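Local coordinates for protein probable chitinase (Chromobacterium violaceum, PDB 5JH8) that is probably a glycoside hydrolase family 18 chitinase that binds and breaks down chitin, at residues A114-Q128 / P156-A169. Sequence-based numbering, arbitrary orientation.
Sequences AVAQGDRNNFSHFIQ and PANYGYDLRALGAA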
loop_
_atom_site.group_PDB
_atom_site.type_symbol
_atom_site.label_atom_id
_atom_site.label_comp_id
_atom_site.label_asym_id
_atom_site.label_seq_id
_atom_site.Cartn_x
_atom_site.Cartn_y
_atom_site.Cartn_z
ATOM N N ALA A 114 -12.622 1.754 -0.962
ATOM C CA ALA A 114 -14.042 1.651 -1.267
ATOM C C ALA A 114 -14.740 3.005 -1.160
ATOM O O ALA A 114 -15.951 3.073 -0.897
ATOM C CB ALA A 114 -14.733 0.594 -0.400
ATOM N N VAL A 115 -14.006 4.091 -1.416
ATOM C CA VAL A 115 -14.661 5.383 -1.537
ATOM C C VAL A 115 -15.652 5.306 -2.688
ATOM O O VAL A 115 -15.298 4.895 -3.802
ATOM C CB VAL A 115 -13.628 6.505 -1.729
ATOM C CG1 VAL A 115 -14.299 7.819 -2.071
ATOM C CG2 VAL A 115 -12.761 6.656 -0.486
ATOM N N ALA A 116 -16.904 5.688 -2.420
ATOM C CA ALA A 116 -17.956 5.607 -3.429
ATOM C C ALA A 116 -17.688 6.583 -4.566
ATOM O O ALA A 116 -17.196 7.692 -4.357
ATOM C CB ALA A 116 -19.310 5.946 -2.810
ATOM N N GLN A 117 -18.039 6.178 -5.785
ATOM C CA GLN A 117 -17.807 7.049 -6.932
ATOM C C GLN A 117 -18.487 8.402 -6.754
ATOM O O GLN A 117 -17.946 9.433 -7.170
ATOM C CB GLN A 117 -18.213 6.368 -8.236
ATOM C CG GLN A 117 -19.663 5.935 -8.326
ATOM C CD GLN A 117 -19.914 5.103 -9.562
ATOM O OE1 GLN A 117 -19.162 5.181 -10.531
ATOM N NE2 GLN A 117 -20.953 4.278 -9.524
ATOM N N GLY A 118 -19.658 8.426 -6.118
ATOM C CA GLY A 118 -20.344 9.688 -5.901
ATOM C C GLY A 118 -19.651 10.621 -4.932
ATOM O O GLY A 118 -20.038 11.789 -4.826
ATOM N N ASP A 119 -18.647 10.128 -4.221
ATOM C CA ASP A 119 -17.900 10.916 -3.249
ATOM C C ASP A 119 -16.583 11.444 -3.791
ATOM O O ASP A 119 -15.785 11.959 -3.014
ATOM C CB ASP A 119 -17.653 10.097 -1.987
ATOM C CG ASP A 119 -18.880 10.018 -1.113
ATOM O OD1 ASP A 119 -19.545 11.066 -0.947
ATOM O OD2 ASP A 119 -19.196 8.918 -0.609
ATOM N N ARG A 120 -16.371 11.395 -5.108
ATOM C CA ARG A 120 -15.116 11.856 -5.697
ATOM C C ARG A 120 -14.743 13.251 -5.205
ATOM O O ARG A 120 -13.655 13.475 -4.657
ATOM C CB ARG A 120 -15.205 11.837 -7.223
ATOM C CG ARG A 120 -13.971 12.384 -7.937
ATOM C CD ARG A 120 -14.233 12.439 -9.421
ATOM N NE ARG A 120 -13.144 12.924 -10.251
ATOM C CZ ARG A 120 -12.207 12.148 -10.796
ATOM N NH1 ARG A 120 -12.192 10.853 -10.558
ATOM N NH2 ARG A 120 -11.279 12.666 -11.584
ATOM N N ASN A 121 -15.646 14.209 -5.391
ATOM C CA ASN A 121 -15.323 15.585 -5.032
ATOM C C ASN A 121 -15.351 15.807 -3.521
ATOM O O ASN A 121 -14.575 16.614 -2.999
ATOM C CB ASN A 121 -16.248 16.566 -5.743
ATOM C CG ASN A 121 -16.021 16.602 -7.244
ATOM O OD1 ASN A 121 -14.991 16.146 -7.751
ATOM N ND2 ASN A 121 -16.993 17.152 -7.969
ATOM N N ASN A 122 -16.221 15.102 -2.797
ATOM C CA ASN A 122 -16.230 15.194 -1.339
ATOM C C ASN A 122 -14.900 14.742 -0.768
ATOM O O ASN A 122 -14.337 15.388 0.115
ATOM C CB ASN A 122 -17.345 14.321 -0.766
ATOM C CG ASN A 122 -18.725 14.850 -1.066
ATOM O OD1 ASN A 122 -18.928 16.060 -1.208
ATOM N ND2 ASN A 122 -19.699 13.945 -1.138
ATOM N N PHE A 123 -14.387 13.613 -1.255
ATOM C CA PHE A 123 -13.131 13.076 -0.748
ATOM C C PHE A 123 -11.964 14.002 -1.098
ATOM O O PHE A 123 -11.091 14.263 -0.259
ATOM C CB PHE A 123 -12.934 11.654 -1.286
ATOM C CG PHE A 123 -11.708 10.975 -0.733
ATOM C CD1 PHE A 123 -11.527 10.828 0.634
ATOM C CD2 PHE A 123 -10.725 10.501 -1.579
ATOM C CE1 PHE A 123 -10.376 10.215 1.132
ATOM C CE2 PHE A 123 -9.580 9.869 -1.080
ATOM C CZ PHE A 123 -9.408 9.734 0.272
ATOM N N SER A 124 -11.941 14.526 -2.326
ATOM C CA SER A 124 -10.899 15.476 -2.695
ATOM C C SER A 124 -10.911 16.665 -1.755
ATOM O O SER A 124 -9.852 17.146 -1.336
ATOM C CB SER A 124 -11.125 15.961 -4.122
ATOM O OG SER A 124 -10.953 14.886 -5.013
ATOM N N HIS A 125 -12.111 17.162 -1.432
ATOM C CA HIS A 125 -12.222 18.322 -0.561
ATOM C C HIS A 125 -11.732 18.001 0.843
ATOM O O HIS A 125 -10.981 18.781 1.439
ATOM C CB HIS A 125 -13.661 18.841 -0.539
ATOM C CG HIS A 125 -13.828 20.070 0.293
ATOM N ND1 HIS A 125 -14.454 20.044 1.516
ATOM C CD2 HIS A 125 -13.404 21.342 0.114
ATOM C CE1 HIS A 125 -14.442 21.254 2.043
ATOM N NE2 HIS A 125 -13.814 22.063 1.210
ATOM N N PHE A 126 -12.114 16.836 1.370
ATOM C CA PHE A 126 -11.618 16.403 2.677
ATOM C C PHE A 126 -10.099 16.388 2.706
ATOM O O PHE A 126 -9.483 16.892 3.651
ATOM C CB PHE A 126 -12.191 15.024 3.001
ATOM C CG PHE A 126 -11.502 14.306 4.145
ATOM C CD1 PHE A 126 -11.513 14.811 5.430
ATOM C CD2 PHE A 126 -10.843 13.101 3.927
ATOM C CE1 PHE A 126 -10.870 14.130 6.456
ATOM C CE2 PHE A 126 -10.215 12.432 4.950
ATOM C CZ PHE A 126 -10.227 12.940 6.207
ATOM N N ILE A 127 -9.477 15.820 1.672
ATOM C CA ILE A 127 -8.024 15.740 1.607
ATOM C C ILE A 127 -7.400 17.127 1.466
ATOM O O ILE A 127 -6.351 17.400 2.058
ATOM C CB ILE A 127 -7.627 14.758 0.488
ATOM C CG1 ILE A 127 -8.039 13.325 0.882
ATOM C CG2 ILE A 127 -6.146 14.853 0.173
ATOM C CD1 ILE A 127 -7.490 12.820 2.206
ATOM N N GLN A 128 -8.032 18.033 0.723
ATOM C CA GLN A 128 -7.543 19.411 0.650
ATOM C C GLN A 128 -7.518 20.069 2.027
ATOM O O GLN A 128 -6.522 20.699 2.425
ATOM C CB GLN A 128 -8.441 20.216 -0.290
ATOM C CG GLN A 128 -8.272 19.868 -1.753
ATOM C CD GLN A 128 -9.385 20.428 -2.638
ATOM O OE1 GLN A 128 -10.411 20.906 -2.150
ATOM N NE2 GLN A 128 -9.190 20.344 -3.945
ATOM N N PRO A 156 -16.405 2.129 -11.400
ATOM C CA PRO A 156 -16.969 2.476 -10.079
ATOM C C PRO A 156 -15.985 2.363 -8.922
ATOM O O PRO A 156 -16.148 3.058 -7.914
ATOM C CB PRO A 156 -18.136 1.492 -9.920
ATOM C CG PRO A 156 -18.494 1.128 -11.288
ATOM C CD PRO A 156 -17.262 1.169 -12.125
ATOM N N ALA A 157 -14.990 1.488 -9.015
ATOM C CA ALA A 157 -14.026 1.318 -7.938
ATOM C C ALA A 157 -13.002 2.441 -7.884
ATOM O O ALA A 157 -12.372 2.636 -6.842
ATOM C CB ALA A 157 -13.283 -0.010 -8.097
ATOM N N ASN A 158 -12.820 3.165 -8.983
ATOM C CA ASN A 158 -11.735 4.120 -9.128
ATOM C C ASN A 158 -12.183 5.569 -9.243
ATOM O O ASN A 158 -11.386 6.469 -8.945
ATOM C CB ASN A 158 -10.912 3.769 -10.374
ATOM C CG ASN A 158 -10.270 2.414 -10.279
ATOM O OD1 ASN A 158 -9.898 1.990 -9.190
ATOM N ND2 ASN A 158 -10.127 1.728 -11.412
ATOM N N TYR A 159 -13.424 5.826 -9.664
ATOM C CA TYR A 159 -13.831 7.195 -9.947
ATOM C C TYR A 159 -13.845 8.069 -8.694
ATOM O O TYR A 159 -13.730 9.294 -8.804
ATOM C CB TYR A 159 -15.199 7.223 -10.647
ATOM C CG TYR A 159 -15.569 8.600 -11.146
ATOM C CD1 TYR A 159 -14.904 9.165 -12.226
ATOM C CD2 TYR A 159 -16.573 9.340 -10.543
ATOM C CE1 TYR A 159 -15.212 10.418 -12.673
ATOM C CE2 TYR A 159 -16.908 10.601 -10.998
ATOM C CZ TYR A 159 -16.219 11.135 -12.062
ATOM O OH TYR A 159 -16.531 12.386 -12.536
ATOM N N GLY A 160 -13.964 7.487 -7.501
ATOM C CA GLY A 160 -13.885 8.294 -6.295
ATOM C C GLY A 160 -12.533 8.938 -6.058
ATOM O O GLY A 160 -12.434 9.804 -5.185
ATOM N N TYR A 161 -11.501 8.523 -6.803
ATOM C CA TYR A 161 -10.129 8.979 -6.595
ATOM C C TYR A 161 -9.697 9.886 -7.748
ATOM O O TYR A 161 -9.428 9.423 -8.863
ATOM C CB TYR A 161 -9.189 7.795 -6.440
ATOM C CG TYR A 161 -9.593 6.898 -5.296
ATOM C CD1 TYR A 161 -9.168 7.167 -4.003
ATOM C CD2 TYR A 161 -10.433 5.822 -5.496
ATOM C CE1 TYR A 161 -9.533 6.375 -2.942
ATOM C CE2 TYR A 161 -10.834 5.024 -4.446
ATOM C CZ TYR A 161 -10.377 5.289 -3.164
ATOM O OH TYR A 161 -10.798 4.471 -2.139
ATOM N N ASP A 162 -9.664 11.189 -7.481
ATOM C CA ASP A 162 -9.246 12.204 -8.451
ATOM C C ASP A 162 -7.777 12.483 -8.144
ATOM O O ASP A 162 -7.449 13.261 -7.244
ATOM C CB ASP A 162 -10.108 13.441 -8.248
ATOM C CG ASP A 162 -9.755 14.592 -9.174
ATOM O OD1 ASP A 162 -8.661 14.608 -9.791
ATOM O OD2 ASP A 162 -10.609 15.498 -9.287
ATOM N N LEU A 163 -6.874 11.798 -8.848
ATOM C CA LEU A 163 -5.455 11.893 -8.494
ATOM C C LEU A 163 -4.945 13.320 -8.613
ATOM O O LEU A 163 -4.124 13.765 -7.801
ATOM C CB LEU A 163 -4.598 10.974 -9.360
ATOM C CG LEU A 163 -4.385 9.556 -8.827
ATOM C CD1 LEU A 163 -5.658 8.769 -8.723
ATOM C CD2 LEU A 163 -3.382 8.822 -9.685
ATOM N N ARG A 164 -5.369 14.040 -9.649
ATOM C CA ARG A 164 -4.925 15.422 -9.792
ATOM C C ARG A 164 -5.243 16.237 -8.539
ATOM O O ARG A 164 -4.376 16.942 -8.000
ATOM C CB ARG A 164 -5.549 16.051 -11.036
ATOM C CG ARG A 164 -4.918 17.364 -11.463
ATOM C CD ARG A 164 -5.493 17.881 -12.791
ATOM N NE ARG A 164 -5.005 17.148 -13.963
ATOM C CZ ARG A 164 -3.885 17.434 -14.621
ATOM N NH1 ARG A 164 -3.120 18.457 -14.248
ATOM N NH2 ARG A 164 -3.529 16.696 -15.659
ATOM N N ALA A 165 -6.477 16.135 -8.042
ATOM C CA ALA A 165 -6.874 16.907 -6.865
ATOM C C ALA A 165 -6.165 16.395 -5.611
ATOM O O ALA A 165 -5.666 17.179 -4.789
ATOM C CB ALA A 165 -8.391 16.861 -6.675
ATOM N N LEU A 166 -6.117 15.078 -5.442
ATOM C CA LEU A 166 -5.528 14.515 -4.238
ATOM C C LEU A 166 -4.042 14.832 -4.174
ATOM O O LEU A 166 -3.507 15.159 -3.109
ATOM C CB LEU A 166 -5.754 13.000 -4.223
ATOM C CG LEU A 166 -7.217 12.520 -4.143
ATOM C CD1 LEU A 166 -7.356 11.014 -4.385
ATOM C CD2 LEU A 166 -7.818 12.884 -2.793
ATOM N N GLY A 167 -3.366 14.702 -5.311
ATOM C CA GLY A 167 -1.939 14.925 -5.349
ATOM C C GLY A 167 -1.553 16.363 -5.121
ATOM O O GLY A 167 -0.457 16.633 -4.637
ATOM N N ALA A 168 -2.423 17.304 -5.486
ATOM C CA ALA A 168 -2.128 18.706 -5.224
ATOM C C ALA A 168 -2.191 19.028 -3.736
ATOM O O ALA A 168 -1.517 19.950 -3.276
ATOM C CB ALA A 168 -3.094 19.602 -5.997
ATOM N N ALA A 169 -2.962 18.266 -2.971
ATOM C CA ALA A 169 -3.162 18.539 -1.557
ATOM C C ALA A 169 -2.214 17.766 -0.652
ATOM O O ALA A 169 -1.791 18.276 0.388
ATOM C CB ALA A 169 -4.597 18.176 -1.182
HETATM O O HOH W 1 -13.892 2.555 -4.447
HETATM O O HOH W 2 -14.845 5.027 -6.533
HETATM O O HOH W 3 -10.565 8.393 -11.329
HETATM O O HOH W 4 -12.257 15.926 -7.225
HETATM O O HOH W 5 -10.726 12.049 -4.954
HETATM O O HOH W 6 -6.386 19.785 -4.633
#
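R120 lies sandwiched between Y159 and D162, a compact example of how one arginine can bind a helix start to a facing loop. Its chain is extended as far as NE, with CG anti to the backbone N (chi1 176°), and crosses Y159 at about a right angle. R120 CD sits over the ring face, 3.8 Å from the Y159 centroid, and the guanidinium lies nearly flat on the same ring, planes 18° apart, as an off-centre cation-pi contact. CB of D162 covers the opposite guanidinium face; the carboxylate is stacked, and the long salt bridge from R120 NH2 to D162 OD2 (3.7 Å) is one of charges only, since no N-H points at the oxygen. In the guanidinium plane, R120 NH1 donates to Y159 O at 2.8 Å, which with the two covered faces should limit rotation of the group.

Water extends the polar seam. One molecule donates to S124 OG and G160 O and accepts from D162 N; another links N121 OD1, S124 OG and D162 OD2.

Apolar contacts fill the inner side. CD2 of L166 meets I127 CG1 at 3.7 Å and F123 CE2 at 3.9 Å, while V115 packs on Y161, whose hydroxyl bonds to F112 O.

The opening part of helix 120-135 (residues 120-128) and helix 163-169 run almost parallel, 9° apart with axes 8.8 Å apart, as adjacent outer helices of the family's TIM barrel, with I127 and Y161 resting on strand 142-146, F123 touching helix 78-85 and L163 facing helix 193-206.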